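Local coordinates for protein methylmalonyl-CoA epimerase, mitochondrial (Homo sapiens, PDB 3RMU) that interconverts the (R) and (S) forms of methylmalonyl-CoA as a cobalt-bound mitochondrial epimerase of propionyl-CoA metabolism, at residues Arg5-Ala10 against Gly110-Pro115; Pro14-Ala19 against Ser43-Asn48; Leu57-Leu60 against Pro65-Gly68; Val116-Pro121 against Gly126-Leu131. All blocks are in the same frame, centred on the assembly; numbering follows the deposited sequence.

How the contacts relate
Contacts 1 and 4 meet at the cobalt site. H8 NE2 of contact 1 and E130 OE1 of contact 4 are 2.9 Å apart because both bind the metal, and H80 is the third protein ligand. The centres of these two contacts are about 11 Å apart. Contacts 2 and 3 are anchored on the neighbouring strands 42-48 and 53-59. S43 N and H58 O, 2.7 Å apart, probably form a hydrogen bond between them. A10 CB packs on L57 CD1 at 3.8 Å and joins contact 1 to contact 3. Contacts 2 and 4 lie on opposite sides of the chain centre, their own centres about 21 Å apart. All four contacts reach the same sheet.

Contact 1 (Arg5-Ala10 against Gly110-Pro115); sequences RLNHVA and GAHGKP. With CO (cobalt (II) ion), chain E.
N7 OD1 is approached by two imidazoles, those of H8 and H112. N7 OD1 accepts a hydrogen bond from H8 ND1 at 2.7 Å. The bond is nearly straight, 166° at the hydrogen, and OD1 lies in the plane of the H8 ring. From the 110-115 loop, H112 CE1 approaches N7 OD1 to 3.3 Å. H112 CE1 also comes within 3.4 Å of H8 CE1. The two rings stand at 82° to each other with centroids 5.2 Å apart, an oblique meeting. The nitrogens of H112 have other partners: NE2 bonds to E55 and ND1 to E132. N7 ND2 in turn bonds to E84. On the backbone, N7 and H8 both face C82 in a classic beta bulge, and both side chains point toward the loop. CG of H8 lies between its backbone N and carbonyl carbon (chi1 57°), and the far side of its ring reaches the cobalt. H8 NE2 binds the metal at 2.0 Å; H80, E130 and three waters complete the site. N7 is thus a second-shell residue. Its oxygen takes the ND1 hydrogen and helps fix the rotation of the H8 ring, while NE2 serves as the donor to cobalt.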
loop_
_atom_site.group_PDB
_atom_site.type_symbol
_atom_site.label_atom_id
_atom_site.label_comp_id
_atom_site.label_asym_id
_atom_site.label_seq_id
_atom_site.Cartn_x
_atom_site.Cartn_y
_atom_site.Cartn_z
ATOM N N ARG A 5 11.026 8.970 1.304
ATOM C CA ARG A 5 9.861 8.528 2.058
ATOM C C ARG A 5 8.773 7.945 1.174
ATOM O O ARG A 5 8.734 8.191 -0.006
ATOM C CB ARG A 5 9.247 9.692 2.902
ATOM C CG ARG A 5 8.701 10.905 2.112
ATOM C CD ARG A 5 8.001 11.961 3.024
ATOM N NE ARG A 5 8.891 12.454 4.085
ATOM C CZ ARG A 5 9.762 13.461 3.957
ATOM N NH1 ARG A 5 9.876 14.127 2.804
ATOM N NH2 ARG A 5 10.523 13.823 4.995
ATOM N N LEU A 6 7.834 7.261 1.790
ATOM C CA LEU A 6 6.611 6.886 1.106
ATOM C C LEU A 6 5.710 8.103 1.092
ATOM O O LEU A 6 5.250 8.554 2.120
ATOM C CB LEU A 6 5.920 5.703 1.783
ATOM C CG LEU A 6 4.626 5.253 1.088
ATOM C CD1 LEU A 6 5.045 4.318 0.027
ATOM C CD2 LEU A 6 3.693 4.593 2.097
ATOM N N ASN A 7 5.489 8.649 -0.091
ATOM C CA ASN A 7 4.600 9.775 -0.313
ATOM C C ASN A 7 3.114 9.358 -0.205
ATOM O O ASN A 7 2.358 9.978 0.502
ATOM C CB ASN A 7 4.938 10.420 -1.650
ATOM C CG ASN A 7 4.082 11.596 -1.955
ATOM O OD1 ASN A 7 2.912 11.469 -2.324
ATOM N ND2 ASN A 7 4.665 12.782 -1.805
ATOM N N HIS A 8 2.704 8.285 -0.867
ATOM C CA HIS A 8 1.334 7.804 -0.743
ATOM C C HIS A 8 1.212 6.338 -1.078
ATOM O O HIS A 8 2.096 5.776 -1.759
ATOM C CB HIS A 8 0.339 8.626 -1.626
ATOM C CG HIS A 8 0.642 8.682 -3.106
ATOM N ND1 HIS A 8 1.373 9.698 -3.674
ATOM C CD2 HIS A 8 0.151 7.950 -4.156
ATOM C CE1 HIS A 8 1.406 9.538 -4.992
ATOM N NE2 HIS A 8 0.686 8.467 -5.309
ATOM N N VAL A 9 0.133 5.741 -0.578
ATOM C CA VAL A 9 -0.345 4.454 -1.060
ATOM C C VAL A 9 -1.602 4.809 -1.803
ATOM O O VAL A 9 -2.441 5.514 -1.253
ATOM C CB VAL A 9 -0.626 3.456 0.063
ATOM C CG1 VAL A 9 -1.287 2.200 -0.509
ATOM C CG2 VAL A 9 0.638 3.068 0.704
ATOM N N ALA A 10 -1.743 4.367 -3.052
ATOM C CA ALA A 10 -2.923 4.701 -3.886
ATOM C C ALA A 10 -3.870 3.493 -3.868
ATOM O O ALA A 10 -3.443 2.375 -4.117
ATOM C CB ALA A 10 -2.546 4.921 -5.370
ATOM N N GLY A 110 3.179 14.308 -12.738
ATOM C CA GLY A 110 2.060 13.681 -11.994
ATOM C C GLY A 110 1.120 14.680 -11.325
ATOM O O GLY A 110 1.273 15.900 -11.484
ATOM N N ALA A 111 0.151 14.178 -10.544
ATOM C CA ALA A 111 -0.933 15.048 -10.015
ATOM C C ALA A 111 -0.441 16.097 -9.024
ATOM O O ALA A 111 -1.119 17.118 -8.799
ATOM C CB ALA A 111 -2.014 14.240 -9.388
ATOM N N HIS A 112 0.746 15.868 -8.450
ATOM C CA HIS A 112 1.301 16.804 -7.478
ATOM C C HIS A 112 2.080 17.935 -8.154
ATOM O O HIS A 112 2.627 18.822 -7.485
ATOM C CB HIS A 112 2.190 16.064 -6.476
ATOM C CG HIS A 112 1.534 14.868 -5.840
ATOM N ND1 HIS A 112 2.258 13.794 -5.373
ATOM C CD2 HIS A 112 0.231 14.570 -5.614
ATOM C CE1 HIS A 112 1.432 12.894 -4.869
ATOM N NE2 HIS A 112 0.197 13.333 -5.013
ATOM N N GLY A 113 2.113 17.915 -9.481
ATOM C CA GLY A 113 2.840 18.928 -10.249
ATOM C C GLY A 113 4.329 18.635 -10.318
ATOM O O GLY A 113 5.097 19.503 -10.731
ATOM N N LYS A 114 4.734 17.412 -9.931
ATOM C CA LYS A 114 6.160 17.009 -9.891
ATOM C C LYS A 114 6.439 15.921 -10.928
ATOM O O LYS A 114 5.537 15.168 -11.272
ATOM C CB LYS A 114 6.503 16.463 -8.511
ATOM C CG LYS A 114 6.479 17.502 -7.393
ATOM C CD LYS A 114 7.832 18.172 -7.265
ATOM C CE LYS A 114 7.844 19.205 -6.153
ATOM N NZ LYS A 114 7.343 18.622 -4.872
ATOM N N PRO A 115 7.682 15.844 -11.448
ATOM C CA PRO A 115 7.954 14.763 -12.408
ATOM C C PRO A 115 7.854 13.387 -11.726
ATOM O O PRO A 115 8.228 13.282 -10.558
ATOM C CB PRO A 115 9.387 15.041 -12.892
ATOM C CG PRO A 115 9.938 16.138 -12.046
ATOM C CD PRO A 115 8.848 16.712 -11.198
HETATM CO CO CO E . 0.302 8.130 -7.249
HETATM O O HOH W 1 -0.381 8.875 -9.342
HETATM O O HOH W 2 -0.098 10.411 -7.714
HETATM O O HOH W 3 -1.983 8.427 -6.881
#

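Contact 2 (Pro14-Ala19 against Ser43-Asn48); sequences PDLEKA and SVVFVN
L16 carries this contact, and its two methyl groups divide the work along strand 42-48. L16 CD2 rests against S43 CB at 3.6 Å and lies 3.8 Å from S43 O. L16 CD1 meets V45 CG2 at 4.0 Å, the two side chains at a slant. L16 CG is turned opposite the backbone N (chi1 -173°), and the branched end reaches the strand from the first turn of helix 16-26. L56 and H58 of strand 53-59 also touch L16, and A20 and V31 pack on V45. Further out, D15 fixes the start of the helix as its N-cap. D15 OD1 accepts from K18 N at 2.9 Å and is met from above the carboxylate plane. C124 of the second subunit packs on K18 and A19. V44 points away from the helix, its CG2 3.8 Å above the plane of the F46 ring and over the ring centre. The strand therefore gives S43 and V45 to the helix and V44 to the other face of the sheet, where the cobalt lies about 8 Å from its side chain. A helix on one sheet face, with the metal on the other, fits the beta-alpha-beta-beta-beta module of the VOC fold.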
loop_
_atom_site.group_PDB
_atom_site.type_symbol
_atom_site.label_atom_id
_atom_site.label_comp_id
_atom_site.label_asym_id
_atom_site.label_seq_id
_atom_site.Cartn_x
_atom_site.Cartn_y
_atom_site.Cartn_z
ATOM N N PRO A 14 -14.366 1.801 -6.209
ATOM C CA PRO A 14 -15.469 1.911 -7.164
ATOM C C PRO A 14 -16.430 3.023 -6.776
ATOM O O PRO A 14 -17.242 3.433 -7.576
ATOM C CB PRO A 14 -16.141 0.554 -7.060
ATOM C CG PRO A 14 -15.839 0.106 -5.659
ATOM C CD PRO A 14 -14.476 0.604 -5.358
ATOM N N ASP A 15 -16.322 3.538 -5.555
ATOM C CA ASP A 15 -17.210 4.609 -5.147
ATOM C C ASP A 15 -16.431 5.546 -4.274
ATOM O O ASP A 15 -16.191 5.255 -3.112
ATOM C CB ASP A 15 -18.437 4.040 -4.405
ATOM C CG ASP A 15 -19.502 5.086 -4.140
ATOM O OD1 ASP A 15 -19.172 6.190 -3.673
ATOM O OD2 ASP A 15 -20.689 4.803 -4.400
ATOM N N LEU A 16 -16.028 6.678 -4.823
ATOM C CA LEU A 16 -15.107 7.544 -4.071
ATOM C C LEU A 16 -15.751 8.124 -2.795
ATOM O O LEU A 16 -15.122 8.159 -1.726
ATOM C CB LEU A 16 -14.583 8.665 -4.961
ATOM C CG LEU A 16 -13.482 9.571 -4.417
ATOM C CD1 LEU A 16 -12.327 8.762 -3.841
ATOM C CD2 LEU A 16 -12.971 10.509 -5.541
ATOM N N GLU A 17 -16.990 8.589 -2.899
ATOM C CA GLU A 17 -17.684 9.165 -1.738
ATOM C C GLU A 17 -17.871 8.131 -0.603
ATOM O O GLU A 17 -17.628 8.437 0.571
ATOM C CB GLU A 17 -19.039 9.730 -2.176
ATOM C CG GLU A 17 -19.657 10.737 -1.219
ATOM C CD GLU A 17 -19.020 12.132 -1.289
ATOM O OE1 GLU A 17 -19.646 13.081 -0.758
ATOM O OE2 GLU A 17 -17.916 12.286 -1.867
ATOM N N LYS A 18 -18.305 6.912 -0.950
ATOM C CA LYS A 18 -18.434 5.845 0.037
ATOM C C LYS A 18 -17.092 5.488 0.713
ATOM O O LYS A 18 -17.059 5.242 1.947
ATOM C CB LYS A 18 -19.156 4.619 -0.554
ATOM C CG LYS A 18 -20.681 4.859 -0.736
ATOM C CD LYS A 18 -21.435 3.635 -1.277
ATOM C CE LYS A 18 -22.825 4.021 -1.792
ATOM N NZ LYS A 18 -23.762 4.185 -0.674
ATOM N N ALA A 19 -15.991 5.469 -0.061
ATOM C CA ALA A 19 -14.670 5.116 0.485
ATOM C C ALA A 19 -14.176 6.226 1.429
ATOM O O ALA A 19 -13.737 5.965 2.554
ATOM C CB ALA A 19 -13.658 4.841 -0.654
ATOM N N SER A 43 -10.331 11.143 -10.103
ATOM C CA SER A 43 -10.678 11.978 -8.927
ATOM C C SER A 43 -9.973 11.399 -7.700
ATOM O O SER A 43 -9.829 10.199 -7.572
ATOM C CB SER A 43 -12.202 12.005 -8.701
ATOM O OG SER A 43 -12.884 12.734 -9.741
ATOM N N VAL A 44 -9.518 12.253 -6.779
ATOM C CA VAL A 44 -8.758 11.759 -5.616
ATOM C C VAL A 44 -9.337 12.269 -4.298
ATOM O O VAL A 44 -9.748 13.448 -4.207
ATOM C CB VAL A 44 -7.254 12.165 -5.699
ATOM C CG1 VAL A 44 -7.107 13.680 -5.869
ATOM C CG2 VAL A 44 -6.440 11.628 -4.447
ATOM N N VAL A 45 -9.355 11.415 -3.278
ATOM C CA VAL A 45 -9.484 11.913 -1.898
ATOM C C VAL A 45 -8.189 11.505 -1.181
ATOM O O VAL A 45 -7.693 10.381 -1.308
ATOM C CB VAL A 45 -10.752 11.356 -1.165
ATOM C CG1 VAL A 45 -10.626 11.384 0.375
ATOM C CG2 VAL A 45 -12.070 12.039 -1.611
ATOM N N PHE A 46 -7.642 12.453 -0.432
ATOM C CA PHE A 46 -6.443 12.260 0.364
ATOM C C PHE A 46 -6.826 11.911 1.791
ATOM O O PHE A 46 -7.598 12.637 2.411
ATOM C CB PHE A 46 -5.620 13.568 0.372
ATOM C CG PHE A 46 -5.175 13.990 -0.972
ATOM C CD1 PHE A 46 -4.045 13.403 -1.557
ATOM C CD2 PHE A 46 -5.905 14.927 -1.709
ATOM C CE1 PHE A 46 -3.631 13.773 -2.859
ATOM C CE2 PHE A 46 -5.506 15.288 -2.993
ATOM C CZ PHE A 46 -4.362 14.697 -3.577
ATOM N N VAL A 47 -6.324 10.779 2.289
ATOM C CA VAL A 47 -6.489 10.417 3.698
ATOM C C VAL A 47 -5.158 10.702 4.376
ATOM O O VAL A 47 -4.158 10.114 4.009
ATOM C CB VAL A 47 -6.864 8.974 3.872
ATOM C CG1 VAL A 47 -6.969 8.635 5.369
ATOM C CG2 VAL A 47 -8.171 8.695 3.120
ATOM N N ASN A 48 -5.144 11.660 5.292
ATOM C CA ASN A 48 -3.887 12.103 5.889
ATOM C C ASN A 48 -3.655 11.335 7.183
ATOM O O ASN A 48 -4.299 11.604 8.173
ATOM C CB ASN A 48 -3.898 13.594 6.132
ATOM C CG ASN A 48 -2.600 14.110 6.818
ATOM O OD1 ASN A 48 -1.607 13.393 6.924
ATOM N ND2 ASN A 48 -2.625 15.360 7.267
#

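Contact 3 (Leu57-Leu60 against Pro65-Gly68); sequences LHPL and PIAG
I66 packs its side chain against L57 and P59 where strand 53-59, an inner strand of the VOC-fold sheet, gives way to the loop before helix 67-72. The CB of I66 points toward the strand but stays back from it, as does the CG2 branch. CG1 is the first atom to arrive. I66 CG1 lies 4.1 Å from P59 CG and equally far from P59 CD. The isoleucine and proline side chains cross at about a right angle. CG1 takes the place between backbone N and carbonyl carbon (chi1 66°), and the chain then runs extended to its tip (chi2 168°). This carries CD1 in over the strand. I66 CD1 meets L57 CB at 3.7 Å and P59 CD at 3.9 Å. I66 CD1 also lies over the strand backbone, with P59 N at 3.8 Å and H58 N at 3.9 Å. One methyl thus spans three successive residues: the side chains meet by apolar contact, and the methyl also lies against backbone atoms. Of the L57 side chain it is CB that the I66 tip touches. Beyond CB, the leucine packs on V44 of strand 42-48 and comes close to the metal ligand H80. V42 touches I66 as well. H58 points the other way, and its ND1 is hydrogen-bonded to V13 O. P59 CD lies over one face of the H58 imidazole, offset toward the rim. The next ring atom turns to the other segment: P59 CG lies 4.2 Å from A67 CA.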
loop_
_atom_site.group_PDB
_atom_site.type_symbol
_atom_site.label_atom_id
_atom_site.label_comp_id
_atom_site.label_asym_id
_atom_site.label_seq_id
_atom_site.Cartn_x
_atom_site.Cartn_y
_atom_site.Cartn_z
ATOM N N LEU A 57 -8.745 6.754 -5.245
ATOM C CA LEU A 57 -8.796 7.171 -6.640
ATOM C C LEU A 57 -10.015 6.554 -7.276
ATOM O O LEU A 57 -10.301 5.393 -7.012
ATOM C CB LEU A 57 -7.574 6.649 -7.399
ATOM C CG LEU A 57 -6.211 7.181 -6.927
ATOM C CD1 LEU A 57 -5.079 6.536 -7.767
ATOM C CD2 LEU A 57 -6.187 8.689 -7.025
ATOM N N HIS A 58 -10.693 7.344 -8.102
ATOM C CA HIS A 58 -11.801 6.853 -8.933
ATOM C C HIS A 58 -11.702 7.461 -10.331
ATOM O O HIS A 58 -11.320 8.624 -10.465
ATOM C CB HIS A 58 -13.146 7.195 -8.286
ATOM C CG HIS A 58 -14.308 6.571 -8.983
ATOM N ND1 HIS A 58 -14.651 5.246 -8.810
ATOM C CD2 HIS A 58 -15.176 7.073 -9.887
ATOM C CE1 HIS A 58 -15.698 4.968 -9.567
ATOM N NE2 HIS A 58 -16.042 6.062 -10.222
ATOM N N PRO A 59 -12.018 6.680 -11.385
ATOM C CA PRO A 59 -11.948 7.182 -12.750
ATOM C C PRO A 59 -12.699 8.477 -12.975
ATOM O O PRO A 59 -13.802 8.685 -12.430
ATOM C CB PRO A 59 -12.615 6.069 -13.583
ATOM C CG PRO A 59 -12.391 4.838 -12.774
ATOM C CD PRO A 59 -12.484 5.282 -11.354
ATOM N N LEU A 60 -12.102 9.310 -13.812
ATOM C CA LEU A 60 -12.724 10.539 -14.284
ATOM C C LEU A 60 -12.581 10.503 -15.801
ATOM O O LEU A 60 -11.480 10.685 -16.346
ATOM C CB LEU A 60 -12.050 11.748 -13.640
ATOM C CG LEU A 60 -12.625 13.134 -13.891
ATOM C CD1 LEU A 60 -14.007 13.264 -13.315
ATOM C CD2 LEU A 60 -11.678 14.160 -13.263
ATOM N N PRO A 65 -6.634 5.717 -16.582
ATOM C CA PRO A 65 -5.580 4.714 -16.393
ATOM C C PRO A 65 -5.869 3.665 -15.310
ATOM O O PRO A 65 -5.164 2.665 -15.255
ATOM C CB PRO A 65 -4.370 5.554 -15.969
ATOM C CG PRO A 65 -4.954 6.779 -15.361
ATOM C CD PRO A 65 -6.142 7.070 -16.253
ATOM N N ILE A 66 -6.877 3.897 -14.458
ATOM C CA ILE A 66 -7.307 2.903 -13.461
ATOM C C ILE A 66 -8.648 2.215 -13.828
ATOM O O ILE A 66 -9.097 1.301 -13.137
ATOM C CB ILE A 66 -7.357 3.519 -12.036
ATOM C CG1 ILE A 66 -8.442 4.597 -11.904
ATOM C CG2 ILE A 66 -5.978 4.110 -11.640
ATOM C CD1 ILE A 66 -8.723 5.006 -10.451
ATOM N N ALA A 67 -9.293 2.643 -14.911
ATOM C CA ALA A 67 -10.577 2.028 -15.299
ATOM C C ALA A 67 -10.423 0.516 -15.482
ATOM O O ALA A 67 -11.292 -0.259 -15.086
ATOM C CB ALA A 67 -11.136 2.679 -16.550
ATOM N N GLY A 68 -9.297 0.098 -16.051
ATOM C CA GLY A 68 -9.051 -1.334 -16.301
ATOM C C GLY A 68 -8.814 -2.114 -15.016
ATOM O O GLY A 68 -9.259 -3.248 -14.871
#

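Contact 4 (Val116-Pro121 against Gly126-Leu131); sequences VIFLHP and GVLVEL. With CO (cobalt (II) ion), chain E.
F118 and E130 face each other as a non-hydrogen-bonded pair of the antiparallel beta hairpin made by strands 115-119 and 129-133. Their side chains run side by side and point the same way. The ring lies nearly flat against the acid, its plane only 21° from that of the carboxylate. E130 CG makes a CH-pi contact over one face, 4.0 Å from the F118 centroid and offset toward the rim. E130 CB touches F118 CE1 at 3.4 Å. E130 CG is turned opposite the backbone N (chi1 171°) and the chain stays extended, so the carboxylate reaches the cobalt. E130 OE1 binds the metal at 1.9 Å, while OE2 has weak bonds from two of the waters and lies near V116 CG1. F118 also meets the metal ligand H80 edge-to-face, so the phenyl ring packs on two of the three protein ligands. L128 lies alongside H120, with L128 CD1 almost centred over the imidazole face, 4.1 Å from its centroid. L128 CD1 is also 3.8 Å from F118 CD1. On the face of I117, L119, V129 and L131, the packing is apolar. I117 and L131 lie side by side, I117 CG2 3.8 Å from L131 CB, while L119 meets L131 at a slant. Helix 88-97 covers I117 and L131; L27 and Y23 of the second subunit pack on L119 and V129. The strands are held by reciprocal bonds at I117-L131 and L119-V129, including L119 N to V129 O at 2.7 Å.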
loop_
_atom_site.group_PDB
_atom_site.type_symbol
_atom_site.label_atom_id
_atom_site.label_comp_id
_atom_site.label_asym_id
_atom_site.label_seq_id
_atom_site.Cartn_x
_atom_site.Cartn_y
_atom_site.Cartn_z
ATOM N N VAL A 116 7.312 12.380 -12.429
ATOM C CA VAL A 116 7.231 11.007 -11.912
ATOM C C VAL A 116 7.563 9.999 -12.978
ATOM O O VAL A 116 7.464 10.282 -14.157
ATOM C CB VAL A 116 5.776 10.616 -11.422
ATOM C CG1 VAL A 116 5.299 11.557 -10.300
ATOM C CG2 VAL A 116 4.822 10.659 -12.605
ATOM N N ILE A 117 7.942 8.810 -12.532
ATOM C CA ILE A 117 8.103 7.634 -13.391
ATOM C C ILE A 117 7.494 6.415 -12.685
ATOM O O ILE A 117 7.422 6.368 -11.439
ATOM C CB ILE A 117 9.595 7.390 -13.726
ATOM C CG1 ILE A 117 9.768 6.248 -14.744
ATOM C CG2 ILE A 117 10.432 7.101 -12.469
ATOM C CD1 ILE A 117 10.850 6.497 -15.808
ATOM N N PHE A 118 7.037 5.438 -13.455
ATOM C CA PHE A 118 6.486 4.227 -12.874
ATOM C C PHE A 118 7.374 3.020 -13.219
ATOM O O PHE A 118 7.906 2.919 -14.333
ATOM C CB PHE A 118 5.044 4.008 -13.364
ATOM C CG PHE A 118 4.030 4.949 -12.733
ATOM C CD1 PHE A 118 3.286 4.549 -11.624
ATOM C CD2 PHE A 118 3.822 6.226 -13.249
ATOM C CE1 PHE A 118 2.317 5.402 -11.046
ATOM C CE2 PHE A 118 2.873 7.100 -12.666
ATOM C CZ PHE A 118 2.126 6.678 -11.562
ATOM N N LEU A 119 7.560 2.133 -12.247
ATOM C CA LEU A 119 8.173 0.808 -12.454
ATOM C C LEU A 119 7.110 -0.256 -12.239
ATOM O O LEU A 119 6.458 -0.313 -11.192
ATOM C CB LEU A 119 9.295 0.535 -11.444
ATOM C CG LEU A 119 10.503 1.477 -11.359
ATOM C CD1 LEU A 119 10.105 2.902 -11.422
ATOM C CD2 LEU A 119 11.230 1.241 -10.058
ATOM N N HIS A 120 6.953 -1.130 -13.209
ATOM C CA HIS A 120 5.951 -2.181 -13.095
ATOM C C HIS A 120 6.487 -3.372 -12.280
ATOM O O HIS A 120 7.669 -3.392 -11.891
ATOM C CB HIS A 120 5.434 -2.524 -14.491
ATOM C CG HIS A 120 4.769 -1.355 -15.155
ATOM N ND1 HIS A 120 5.454 -0.201 -15.481
ATOM C CD2 HIS A 120 3.478 -1.136 -15.504
ATOM C CE1 HIS A 120 4.619 0.669 -16.020
ATOM N NE2 HIS A 120 3.413 0.127 -16.046
ATOM N N PRO A 121 5.610 -4.324 -11.937
ATOM C CA PRO A 121 6.052 -5.485 -11.150
ATOM C C PRO A 121 6.882 -6.513 -11.941
ATOM O O PRO A 121 6.678 -7.708 -11.767
ATOM C CB PRO A 121 4.722 -6.122 -10.676
ATOM C CG PRO A 121 3.632 -5.135 -11.043
ATOM C CD PRO A 121 4.153 -4.334 -12.174
ATOM N N GLY A 126 7.075 -7.023 -6.619
ATOM C CA GLY A 126 5.699 -7.285 -6.167
ATOM C C GLY A 126 4.576 -6.261 -6.418
ATOM O O GLY A 126 3.410 -6.644 -6.359
ATOM N N VAL A 127 4.897 -4.986 -6.694
ATOM C CA VAL A 127 3.893 -3.907 -6.801
ATOM C C VAL A 127 4.204 -2.868 -7.900
ATOM O O VAL A 127 5.370 -2.702 -8.276
ATOM C CB VAL A 127 3.820 -3.142 -5.456
ATOM C CG1 VAL A 127 5.139 -2.447 -5.160
ATOM C CG2 VAL A 127 2.714 -2.134 -5.468
ATOM N N LEU A 128 3.190 -2.118 -8.364
ATOM C CA LEU A 128 3.437 -0.917 -9.191
ATOM C C LEU A 128 4.004 0.196 -8.342
ATOM O O LEU A 128 3.371 0.640 -7.381
ATOM C CB LEU A 128 2.177 -0.465 -9.929
ATOM C CG LEU A 128 2.258 0.855 -10.702
ATOM C CD1 LEU A 128 3.198 0.756 -11.909
ATOM C CD2 LEU A 128 0.868 1.258 -11.203
ATOM N N VAL A 129 5.194 0.648 -8.699
ATOM C CA VAL A 129 5.899 1.663 -7.931
ATOM C C VAL A 129 6.024 2.949 -8.744
ATOM O O VAL A 129 6.506 2.938 -9.873
ATOM C CB VAL A 129 7.274 1.202 -7.479
ATOM C CG1 VAL A 129 8.000 2.348 -6.737
ATOM C CG2 VAL A 129 7.186 -0.089 -6.599
ATOM N N GLU A 130 5.559 4.053 -8.153
ATOM C CA GLU A 130 5.690 5.407 -8.754
ATOM C C GLU A 130 6.833 6.049 -7.986
ATOM O O GLU A 130 6.896 5.946 -6.760
ATOM C CB GLU A 130 4.383 6.153 -8.491
ATOM C CG GLU A 130 4.337 7.631 -8.829
ATOM C CD GLU A 130 2.980 8.296 -8.521
ATOM O OE1 GLU A 130 2.071 7.826 -7.729
ATOM O OE2 GLU A 130 2.814 9.370 -9.169
ATOM N N LEU A 131 7.786 6.609 -8.697
ATOM C CA LEU A 131 8.884 7.382 -8.103
ATOM C C LEU A 131 8.646 8.842 -8.432
ATOM O O LEU A 131 8.359 9.195 -9.571
ATOM C CB LEU A 131 10.244 6.960 -8.638
ATOM C CG LEU A 131 10.674 5.517 -8.308
ATOM C CD1 LEU A 131 12.014 5.177 -8.968
ATOM C CD2 LEU A 131 10.719 5.318 -6.779
HETATM CO CO CO E . 0.302 8.130 -7.249
HETATM O O HOH W 1 -0.381 8.875 -9.342
HETATM O O HOH W 2 -0.098 10.411 -7.714
HETATM O O HOH W 3 -1.983 8.427 -6.881
#